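Local coordinates for putative uncharacterized protein (Cricetid herpesvirus 2, PDB 4ZKQ) that binds chemokines as a herpesvirus decoy receptor and so probably blunts chemokine signalling in the infected rodent host, at residues A34-S37 with L38-L42; Q301-G305 with E306-A310. All blocks are in the same frame, centred on the assembly; numbering follows the deposited sequence.

Contact 1. Residues A34-S37 with L38-L42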
loop_
_atom_site.group_PDB
_atom_site.type_symbol
_atom_site.label_atom_id
_atom_site.label_comp_id
_atom_site.label_asym_id
_atom_site.label_seq_id
_atom_site.Cartn_x
_atom_site.Cartn_y
_atom_site.Cartn_z
ATOM N N ALA A 34 -14.654 -2.653 11.567
ATOM C CA ALA A 34 -15.534 -2.320 10.448
ATOM C C ALA A 34 -14.916 -2.786 9.140
ATOM O O ALA A 34 -13.696 -2.836 9.008
ATOM C CB ALA A 34 -15.821 -0.823 10.399
ATOM N N THR A 35 -15.770 -3.137 8.183
ATOM C CA THR A 35 -15.330 -3.655 6.891
ATOM C C THR A 35 -16.154 -3.050 5.769
ATOM O O THR A 35 -17.240 -2.520 5.999
ATOM C CB THR A 35 -15.463 -5.187 6.812
ATOM O OG1 THR A 35 -16.844 -5.541 6.940
ATOM C CG2 THR A 35 -14.661 -5.867 7.911
ATOM N N ILE A 36 -15.623 -3.125 4.554
ATOM C CA ILE A 36 -16.339 -2.673 3.372
ATOM C C ILE A 36 -17.324 -3.747 2.941
ATOM O O ILE A 36 -16.949 -4.901 2.773
ATOM C CB ILE A 36 -15.378 -2.360 2.213
ATOM C CG1 ILE A 36 -14.458 -1.201 2.594
ATOM C CG2 ILE A 36 -16.154 -2.015 0.951
ATOM C CD1 ILE A 36 -13.384 -0.895 1.563
ATOM N N SER A 37 -18.581 -3.354 2.768
ATOM C CA SER A 37 -19.625 -4.263 2.315
ATOM C C SER A 37 -19.857 -4.094 0.812
ATOM O O SER A 37 -19.966 -2.970 0.321
ATOM C CB SER A 37 -20.919 -4.006 3.099
ATOM O OG SER A 37 -22.040 -4.603 2.474
ATOM N N LEU A 38 -19.908 -5.205 0.081
ATOM C CA LEU A 38 -20.272 -5.166 -1.339
ATOM C C LEU A 38 -21.686 -5.701 -1.554
ATOM O O LEU A 38 -22.094 -6.655 -0.892
ATOM C CB LEU A 38 -19.286 -5.974 -2.180
ATOM C CG LEU A 38 -17.812 -5.595 -2.095
ATOM C CD1 LEU A 38 -16.993 -6.442 -3.061
ATOM C CD2 LEU A 38 -17.642 -4.122 -2.395
ATOM N N PRO A 39 -22.436 -5.100 -2.488
ATOM C CA PRO A 39 -21.971 -3.992 -3.322
ATOM C C PRO A 39 -21.885 -2.690 -2.534
ATOM O O PRO A 39 -22.566 -2.532 -1.519
ATOM C CB PRO A 39 -23.042 -3.903 -4.415
ATOM C CG PRO A 39 -24.284 -4.387 -3.736
ATOM C CD PRO A 39 -23.828 -5.475 -2.797
ATOM N N ILE A 40 -21.052 -1.771 -3.002
ATOM C CA ILE A 40 -20.872 -0.486 -2.342
ATOM C C ILE A 40 -22.204 0.233 -2.169
ATOM O O ILE A 40 -22.981 0.347 -3.113
ATOM C CB ILE A 40 -19.917 0.414 -3.135
ATOM C CG1 ILE A 40 -18.536 -0.250 -3.252
ATOM C CG2 ILE A 40 -19.813 1.805 -2.481
ATOM C CD1 ILE A 40 -17.835 -0.465 -1.914
ATOM N N LYS A 41 -22.455 0.716 -0.956
ATOM C CA LYS A 41 -23.684 1.451 -0.657
ATOM C C LYS A 41 -23.396 2.716 0.150
ATOM O O LYS A 41 -24.308 3.327 0.707
ATOM C CB LYS A 41 -24.661 0.551 0.104
ATOM C CG LYS A 41 -24.097 0.007 1.413
ATOM C CD LYS A 41 -25.025 -1.017 2.058
ATOM C CE LYS A 41 -24.364 -1.691 3.251
ATOM N NZ LYS A 41 -25.346 -2.375 4.136
ATOM N N LEU A 42 -22.122 3.097 0.206
ATOM C CA LEU A 42 -21.687 4.273 0.956
ATOM C C LEU A 42 -20.894 5.209 0.058
ATOM O O LEU A 42 -20.216 4.756 -0.866
ATOM C CB LEU A 42 -20.817 3.867 2.149
ATOM C CG LEU A 42 -21.454 3.064 3.281
ATOM C CD1 LEU A 42 -20.384 2.670 4.291
ATOM C CD2 LEU A 42 -22.563 3.857 3.953
HETATM O O HOH W 1 -20.685 -0.430 1.149
HETATM O O HOH W 2 -23.653 -3.782 0.653
HETATM O O HOH W 3 -23.610 -7.327 1.721
#
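Ser37 and Ile40 are the first and last residues of a type VIb beta turn, in which the chain reverses through the cis peptide bond between Leu38 and Pro39; as fits this type, Ile40 N stays 3.7 Å from Ser37 O and no direct hydrogen bond joins 34-37 to 38-42. Ile36 meets Ile40 across the turn: the methyl CG2 of Ile36 lies 3.7 Å from the terminal methyl CD1 of Ile40, the two side chains coming together at an angle. With chi1 at -64°, Ile36 sets this methyl anti to its own backbone N, and the bent end of Ile40 comes back to it although its CB starts away. The same CG2 of Ile36 reaches CD2 of Leu38 more loosely, at 4.2 Å. Ile47 of helix 44-51 packs on both isoleucines, while Phe137 of strand 132-143 touches the side chains of Leu38, Pro39 and Ile40.

Three waters bridge the polar atoms of the two arms. One donates to Ser37 O at 2.8 Å and accepts from Lys41 N at 3.0 Å. A second joins Ser37 OG, 2.6 Å away, to Pro39 O; a third links that hydroxyl to Leu38 O. The extended Lys41 chain passes alongside, its CE 3.8 Å from Ser37 OG. Cis-Pro39 is thus the third residue of a type VIb turn in the surface loop that joins strand 23-26 to helix 44-51.

Contact 2. Residues Q301-G305 with E306-A310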
loop_
_atom_site.group_PDB
_atom_site.type_symbol
_atom_site.label_atom_id
_atom_site.label_comp_id
_atom_site.label_asym_id
_atom_site.label_seq_id
_atom_site.Cartn_x
_atom_site.Cartn_y
_atom_site.Cartn_z
ATOM N N GLN A 301 6.461 12.639 18.905
ATOM C CA GLN A 301 6.516 14.096 19.038
ATOM C C GLN A 301 6.284 14.794 17.697
ATOM O O GLN A 301 6.112 16.012 17.645
ATOM C CB GLN A 301 7.865 14.526 19.621
ATOM C CG GLN A 301 8.250 13.784 20.893
ATOM C CD GLN A 301 7.148 13.797 21.936
ATOM O OE1 GLN A 301 6.858 12.776 22.559
ATOM N NE2 GLN A 301 6.529 14.957 22.131
ATOM N N THR A 302 6.269 14.010 16.623
ATOM C CA THR A 302 6.029 14.510 15.269
ATOM C C THR A 302 4.577 14.390 14.843
ATOM O O THR A 302 4.174 14.907 13.799
ATOM C CB THR A 302 6.861 13.727 14.239
ATOM O OG1 THR A 302 6.167 12.517 13.871
ATOM C CG2 THR A 302 8.227 13.393 14.806
ATOM N N ALA A 303 3.800 13.687 15.650
ATOM C CA ALA A 303 2.502 13.197 15.221
ATOM C C ALA A 303 1.461 14.301 14.987
ATOM O O ALA A 303 0.442 14.061 14.332
ATOM C CB ALA A 303 1.997 12.207 16.232
ATOM N N ASP A 304 1.720 15.499 15.506
ATOM C CA ASP A 304 0.807 16.636 15.339
ATOM C C ASP A 304 -0.589 16.331 15.892
ATOM O O ASP A 304 -1.602 16.654 15.269
ATOM C CB ASP A 304 0.710 17.042 13.856
ATOM C CG ASP A 304 0.046 18.404 13.655
ATOM O OD1 ASP A 304 0.175 19.272 14.546
ATOM O OD2 ASP A 304 -0.605 18.604 12.607
ATOM N N GLY A 305 -0.637 15.705 17.065
ATOM C CA GLY A 305 -1.899 15.362 17.698
ATOM C C GLY A 305 -2.641 14.234 17.006
ATOM O O GLY A 305 -3.712 13.824 17.453
ATOM N N GLU A 306 -2.071 13.732 15.912
ATOM C CA GLU A 306 -2.687 12.658 15.144
ATOM C C GLU A 306 -2.069 11.324 15.531
ATOM O O GLU A 306 -1.041 11.284 16.209
ATOM C CB GLU A 306 -2.525 12.903 13.645
ATOM C CG GLU A 306 -2.956 14.281 13.203
ATOM C CD GLU A 306 -4.367 14.620 13.647
ATOM O OE1 GLU A 306 -5.246 13.736 13.556
ATOM O OE2 GLU A 306 -4.595 15.764 14.098
ATOM N N PRO A 307 -2.691 10.222 15.103
ATOM C CA PRO A 307 -2.159 8.927 15.518
ATOM C C PRO A 307 -0.886 8.509 14.802
ATOM O O PRO A 307 -0.483 9.078 13.779
ATOM C CB PRO A 307 -3.296 7.953 15.177
ATOM C CG PRO A 307 -4.492 8.798 14.968
ATOM C CD PRO A 307 -3.991 10.080 14.430
ATOM N N VAL A 308 -0.265 7.490 15.379
ATOM C CA VAL A 308 0.825 6.759 14.763
ATOM C C VAL A 308 0.300 5.376 14.407
ATOM O O VAL A 308 -0.414 4.756 15.203
ATOM C CB VAL A 308 2.047 6.663 15.710
ATOM C CG1 VAL A 308 2.973 5.489 15.339
ATOM C CG2 VAL A 308 2.812 7.979 15.718
ATOM N N LEU A 309 0.623 4.918 13.201
ATOM C CA LEU A 309 0.263 3.584 12.754
ATOM C C LEU A 309 1.488 2.699 12.859
ATOM O O LEU A 309 2.561 3.065 12.379
ATOM C CB LEU A 309 -0.257 3.596 11.317
ATOM C CG LEU A 309 -0.679 2.245 10.744
ATOM C CD1 LEU A 309 -1.934 1.720 11.428
ATOM C CD2 LEU A 309 -0.897 2.342 9.246
ATOM N N ALA A 310 1.332 1.551 13.508
ATOM C CA ALA A 310 2.420 0.593 13.632
ATOM C C ALA A 310 2.049 -0.676 12.883
ATOM O O ALA A 310 0.994 -1.258 13.129
ATOM C CB ALA A 310 2.718 0.295 15.105
HETATM O O HOH W 4 0.127 11.476 12.413
#
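Ala303 and Glu306 close a type I' beta turn, with Asp304 and Gly305 at its corners in positive phi, just ahead of strand 308-315. The Glu306 N to Ala303 O bond is 3.0 Å long with an angle of 150° at the hydrogen; the N-H comes from above the carbonyl plane, 61° out of it. A water also donates to Ala303 O and, at 2.8 Å, to Pro307 O, tying the turn to the start of the strand.

The close-packed side belongs to Ala303, whose buried CB sits 3.2 Å from Glu306 O and 4.3 Å from CG2 of Val308. Thr332 touches Ala303, and its OG1 hydrogen-bonds to Glu306 O, while Val308 pairs through its backbone with Ile330. The outer side is loose: Asp304 is exposed and poorly ordered, and its carboxylate makes no contact with that of Glu306. Lys333 NZ hydrogen-bonds to Gly305 O and forms a long, weak ion pair with Glu306 OE2, which may partly offset the charge of Glu306. Chi1 (-51°) puts Glu306 CG beside its backbone N, 3.4 Å from Asp304 O; the bend at chi2 then folds the carboxylate back, leaving OE2 3.3 Å from Asp304 O, two acceptors with no bond between them.

Contacts 1 and 2 are both short-range bends that lead into regular structure, but into different parts of the chain: 34-42 runs toward helix 44-51 and lies against the seven-stranded sheet, whereas 301-310 enters strand 308-315 of the branched mixed sheet. Their centres are 28 Å apart and their nearest atoms about 13 Å, so they do not touch. Contact 1 is the more exposed, with a single buried residue among those that touch; contact 2 is partly buried. In contact 1 waters bridge polar atoms, with no direct hydrogen bond across the turn; contact 2 has a direct turn bond and one water. Strand 23-26, which precedes contact 1, supplies Ile26 to pack on Pro307 and Leu309.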